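Local coordinates for protein Myo-inositol dehydrogenase (Corynebacterium glutamicum, PDB 3EUW) that probably catalyses the NAD-dependent oxidation of myo-inositol, as a tetrameric member of the Gfo/Idh/MocA oxidoreductase family, at residues 158-171 with 203-215. Numbering follows the deposited sequence.
Sequences PAPKDYIAGSGGIF and EIAEFNDYDQVIV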
loop_
_atom_site.group_PDB
_atom_site.type_symbol
_atom_site.label_atom_id
_atom_site.label_comp_id
_atom_site.label_asym_id
_atom_site.label_seq_id
_atom_site.Cartn_x
_atom_site.Cartn_y
_atom_site.Cartn_z
ATOM N N PRO A 158 17.593 0.944 22.567
ATOM C CA PRO A 158 18.977 0.574 22.879
ATOM C C PRO A 158 19.003 -0.716 23.699
ATOM O O PRO A 158 18.079 -0.994 24.466
ATOM C CB PRO A 158 19.478 1.763 23.703
ATOM C CG PRO A 158 18.648 2.911 23.194
ATOM C CD PRO A 158 17.281 2.292 23.072
ATOM N N ALA A 159 20.056 -1.506 23.534
ATOM C CA ALA A 159 20.193 -2.743 24.293
ATOM C C ALA A 159 20.477 -2.357 25.753
ATOM O O ALA A 159 20.598 -1.171 26.076
ATOM C CB ALA A 159 21.342 -3.573 23.724
ATOM N N PRO A 160 20.567 -3.348 26.653
ATOM C CA PRO A 160 20.840 -3.014 28.056
ATOM C C PRO A 160 22.249 -2.449 28.210
ATOM O O PRO A 160 23.140 -2.760 27.421
ATOM C CB PRO A 160 20.666 -4.352 28.769
ATOM C CG PRO A 160 19.657 -5.055 27.914
ATOM C CD PRO A 160 20.153 -4.754 26.521
ATOM N N LYS A 161 22.452 -1.620 29.225
ATOM C CA LYS A 161 23.754 -1.003 29.453
ATOM C C LYS A 161 24.948 -1.962 29.353
ATOM O O LYS A 161 25.882 -1.707 28.590
ATOM C CB LYS A 161 23.755 -0.289 30.809
ATOM C CG LYS A 161 25.069 0.404 31.155
ATOM C CD LYS A 161 24.948 1.298 32.385
ATOM C CE LYS A 161 24.045 2.498 32.104
ATOM N NZ LYS A 161 24.102 3.529 33.185
ATOM N N ASP A 162 24.924 -3.061 30.105
ATOM C CA ASP A 162 26.037 -4.013 30.071
ATOM C C ASP A 162 26.361 -4.503 28.658
ATOM O O ASP A 162 27.516 -4.799 28.347
ATOM C CB ASP A 162 25.750 -5.219 30.973
ATOM C CG ASP A 162 25.460 -4.818 32.413
ATOM O OD1 ASP A 162 26.067 -3.834 32.898
ATOM O OD2 ASP A 162 24.631 -5.493 33.062
ATOM N N TYR A 163 25.346 -4.599 27.803
ATOM C CA TYR A 163 25.571 -5.044 26.434
ATOM C C TYR A 163 26.240 -3.916 25.656
ATOM O O TYR A 163 27.212 -4.131 24.944
ATOM C CB TYR A 163 24.258 -5.428 25.748
ATOM C CG TYR A 163 24.474 -5.991 24.362
ATOM C CD1 TYR A 163 24.788 -7.340 24.174
ATOM C CD2 TYR A 163 24.426 -5.165 23.238
ATOM C CE1 TYR A 163 25.050 -7.847 22.902
ATOM C CE2 TYR A 163 24.689 -5.657 21.967
ATOM C CZ TYR A 163 24.999 -6.996 21.805
ATOM O OH TYR A 163 25.251 -7.478 20.544
ATOM N N ILE A 164 25.714 -2.707 25.803
ATOM C CA ILE A 164 26.278 -1.551 25.125
ATOM C C ILE A 164 27.754 -1.409 25.482
ATOM O O ILE A 164 28.593 -1.193 24.609
ATOM C CB ILE A 164 25.546 -0.254 25.529
ATOM C CG1 ILE A 164 24.073 -0.346 25.132
ATOM C CG2 ILE A 164 26.194 0.947 24.855
ATOM C CD1 ILE A 164 23.236 0.834 25.591
ATOM N N ALA A 165 28.062 -1.551 26.768
ATOM C CA ALA A 165 29.430 -1.425 27.264
ATOM C C ALA A 165 30.457 -2.231 26.471
ATOM O O ALA A 165 31.529 -1.729 26.150
ATOM C CB ALA A 165 29.487 -1.824 28.735
ATOM N N GLY A 166 30.134 -3.478 26.155
ATOM C CA GLY A 166 31.078 -4.293 25.412
ATOM C C GLY A 166 30.718 -4.570 23.957
ATOM O O GLY A 166 31.291 -5.470 23.350
ATOM N N SER A 167 29.795 -3.791 23.396
ATOM C CA SER A 167 29.358 -3.980 22.010
ATOM C C SER A 167 30.370 -3.520 20.955
ATOM O O SER A 167 30.308 -3.943 19.802
ATOM C CB SER A 167 28.027 -3.255 21.778
ATOM O OG SER A 167 28.191 -1.847 21.882
ATOM N N GLY A 168 31.295 -2.653 21.344
ATOM C CA GLY A 168 32.273 -2.166 20.387
ATOM C C GLY A 168 31.756 -1.008 19.539
ATOM O O GLY A 168 32.371 -0.642 18.536
ATOM N N GLY A 169 30.621 -0.436 19.936
ATOM C CA GLY A 169 30.049 0.688 19.214
ATOM C C GLY A 169 29.013 0.306 18.163
ATOM O O GLY A 169 28.962 -0.837 17.698
ATOM N N ILE A 170 28.194 1.280 17.779
ATOM C CA ILE A 170 27.140 1.070 16.804
ATOM C C ILE A 170 27.604 0.432 15.477
ATOM O O ILE A 170 26.935 -0.454 14.953
ATOM C CB ILE A 170 26.405 2.410 16.539
ATOM C CG1 ILE A 170 25.123 2.169 15.746
ATOM C CG2 ILE A 170 27.323 3.382 15.823
ATOM C CD1 ILE A 170 24.194 3.398 15.704
ATOM N N PHE A 171 28.748 0.862 14.954
ATOM C CA PHE A 171 29.272 0.325 13.693
ATOM C C PHE A 171 29.645 -1.160 13.757
ATOM O O PHE A 171 29.275 -1.928 12.873
ATOM C CB PHE A 171 30.496 1.129 13.230
ATOM C CG PHE A 171 30.195 2.568 12.932
ATOM C CD1 PHE A 171 29.375 2.912 11.861
ATOM C CD2 PHE A 171 30.739 3.582 13.714
ATOM C CE1 PHE A 171 29.108 4.237 11.576
ATOM C CE2 PHE A 171 30.475 4.907 13.432
ATOM C CZ PHE A 171 29.662 5.239 12.364
ATOM N N GLU A 203 22.603 7.336 27.778
ATOM C CA GLU A 203 23.326 6.090 27.984
ATOM C C GLU A 203 24.350 5.809 26.879
ATOM O O GLU A 203 25.506 5.488 27.166
ATOM C CB GLU A 203 22.309 4.960 28.058
ATOM C CG GLU A 203 22.874 3.590 28.272
ATOM C CD GLU A 203 21.771 2.570 28.446
ATOM O OE1 GLU A 203 20.853 2.540 27.594
ATOM O OE2 GLU A 203 21.821 1.807 29.439
ATOM N N ILE A 204 23.928 5.915 25.622
ATOM C CA ILE A 204 24.837 5.674 24.501
ATOM C C ILE A 204 25.932 6.748 24.475
ATOM O O ILE A 204 27.090 6.456 24.192
ATOM C CB ILE A 204 24.062 5.644 23.150
ATOM C CG1 ILE A 204 23.204 4.372 23.095
ATOM C CG2 ILE A 204 25.028 5.712 21.953
ATOM C CD1 ILE A 204 22.284 4.314 21.897
ATOM N N ALA A 205 25.561 7.982 24.785
ATOM C CA ALA A 205 26.514 9.085 24.828
ATOM C C ALA A 205 27.529 8.838 25.964
ATOM O O ALA A 205 28.698 9.218 25.879
ATOM C CB ALA A 205 25.766 10.409 25.054
ATOM N N GLU A 206 27.066 8.196 27.028
ATOM C CA GLU A 206 27.915 7.884 28.171
ATOM C C GLU A 206 29.084 6.967 27.779
ATOM O O GLU A 206 30.172 7.044 28.352
ATOM C CB GLU A 206 27.055 7.228 29.264
ATOM C CG GLU A 206 27.819 6.396 30.292
ATOM C CD GLU A 206 26.908 5.752 31.344
ATOM O OE1 GLU A 206 25.859 5.184 30.971
ATOM O OE2 GLU A 206 27.253 5.797 32.546
ATOM N N PHE A 207 28.852 6.101 26.799
ATOM C CA PHE A 207 29.871 5.168 26.337
ATOM C C PHE A 207 30.643 5.658 25.115
ATOM O O PHE A 207 31.330 4.875 24.463
ATOM C CB PHE A 207 29.228 3.824 26.004
ATOM C CG PHE A 207 28.810 3.041 27.206
ATOM C CD1 PHE A 207 29.765 2.521 28.081
ATOM C CD2 PHE A 207 27.466 2.829 27.476
ATOM C CE1 PHE A 207 29.379 1.801 29.209
ATOM C CE2 PHE A 207 27.071 2.110 28.601
ATOM C CZ PHE A 207 28.025 1.596 29.468
ATOM N N ASN A 208 30.538 6.947 24.803
ATOM C CA ASN A 208 31.237 7.482 23.636
ATOM C C ASN A 208 30.901 6.667 22.390
ATOM O O ASN A 208 31.776 6.142 21.698
ATOM C CB ASN A 208 32.745 7.478 23.871
ATOM C CG ASN A 208 33.154 8.434 24.961
ATOM O OD1 ASN A 208 33.449 8.029 26.084
ATOM N ND2 ASN A 208 33.153 9.722 24.643
ATOM N N ASP A 209 29.609 6.576 22.123
ATOM C CA ASP A 209 29.089 5.841 20.987
ATOM C C ASP A 209 28.002 6.750 20.382
ATOM O O ASP A 209 27.652 7.778 20.971
ATOM C CB ASP A 209 28.515 4.509 21.490
ATOM C CG ASP A 209 28.120 3.566 20.371
ATOM O OD1 ASP A 209 28.468 3.819 19.201
ATOM O OD2 ASP A 209 27.461 2.555 20.678
ATOM N N TYR A 210 27.477 6.389 19.217
ATOM C CA TYR A 210 26.451 7.214 18.583
ATOM C C TYR A 210 25.109 6.506 18.639
ATOM O O TYR A 210 25.051 5.269 18.568
ATOM C CB TYR A 210 26.795 7.477 17.106
ATOM C CG TYR A 210 28.157 8.084 16.850
ATOM C CD1 TYR A 210 28.413 9.423 17.127
ATOM C CD2 TYR A 210 29.187 7.315 16.317
ATOM C CE1 TYR A 210 29.672 9.987 16.875
ATOM C CE2 TYR A 210 30.439 7.858 16.061
ATOM C CZ TYR A 210 30.679 9.193 16.338
ATOM O OH TYR A 210 31.912 9.726 16.052
ATOM N N ASP A 211 24.028 7.268 18.771
ATOM C CA ASP A 211 22.722 6.634 18.780
ATOM C C ASP A 211 22.098 6.664 17.383
ATOM O O ASP A 211 20.983 6.176 17.188
ATOM C CB ASP A 211 21.785 7.268 19.828
ATOM C CG ASP A 211 21.538 8.736 19.596
ATOM O OD1 ASP A 211 21.672 9.203 18.449
ATOM O OD2 ASP A 211 21.181 9.425 20.578
ATOM N N GLN A 212 22.813 7.250 16.423
ATOM C CA GLN A 212 22.364 7.283 15.034
ATOM C C GLN A 212 23.517 7.621 14.089
ATOM O O GLN A 212 24.360 8.480 14.376
ATOM C CB GLN A 212 21.193 8.266 14.824
ATOM C CG GLN A 212 21.538 9.743 14.910
ATOM C CD GLN A 212 20.386 10.649 14.482
ATOM O OE1 GLN A 212 20.533 11.869 14.410
ATOM N NE2 GLN A 212 19.239 10.053 14.196
ATOM N N VAL A 213 23.565 6.918 12.963
ATOM C CA VAL A 213 24.612 7.167 11.979
ATOM C C VAL A 213 24.120 7.055 10.530
ATOM O O VAL A 213 23.079 6.467 10.261
ATOM C CB VAL A 213 25.795 6.163 12.140
ATOM C CG1 VAL A 213 26.368 6.224 13.548
ATOM C CG2 VAL A 213 25.325 4.744 11.826
ATOM N N ILE A 214 24.869 7.648 9.610
ATOM C CA ILE A 214 24.580 7.553 8.181
ATOM C C ILE A 214 25.896 7.136 7.551
ATOM O O ILE A 214 26.938 7.717 7.846
ATOM C CB ILE A 214 24.177 8.893 7.521
ATOM C CG1 ILE A 214 22.683 9.186 7.688
ATOM C CG2 ILE A 214 24.431 8.797 6.004
ATOM C CD1 ILE A 214 22.186 9.209 9.068
ATOM N N VAL A 215 25.855 6.135 6.690
ATOM C CA VAL A 215 27.057 5.666 6.013
ATOM C C VAL A 215 26.870 5.687 4.497
ATOM O O VAL A 215 25.791 5.376 3.988
ATOM C CB VAL A 215 27.405 4.225 6.441
ATOM C CG1 VAL A 215 28.539 3.682 5.581
ATOM C CG2 VAL A 215 27.797 4.193 7.926
HETATM O O HOH W 1 26.721 -0.031 20.358
#
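D209 and I170 join two parts of the C-terminal domain of a Gfo/Idh/MocA oxidoreductase, a mixed sheet covered by helices, and the pair illustrates how a carboxylate can accept from a backbone N-H in the first turn of a helix, here 169-185. The helix 202-206 ends in a Schellman motif with N208 as its C-prime residue, and D209 follows directly. Its OD1 takes a nearly straight bond (171°) from I170 N at 2.9 Å, on the syn side of the carboxylate, while OD2 accepts a hydrogen bond from a water that also donates to S167 OG.

Toward strand 212-219, I170 and V213 meet tip to tip through CG2 and CG1, and F171 CZ lies 3.6 Å from V213 CG1, with V215 CG2 at the ring edge. Helix 307-326 also touches F171, setting the ring between helix and sheet. Toward helix 161-166, A165 CA makes a CH-pi contact over one face of F207, 4.0 Å from the ring centroid, and I164 CG2 approaches F207 CD2 to 3.5 Å.

Charged chains close the exposed end of the contact. E203 OE1 rests 3.5 Å from I164 CD1. K161 CG meets the F207 edge; the chain then bends at chi3, and NZ forms a salt bridge with E206 OE1 at 3.3 Å, its hydrogen bond weak.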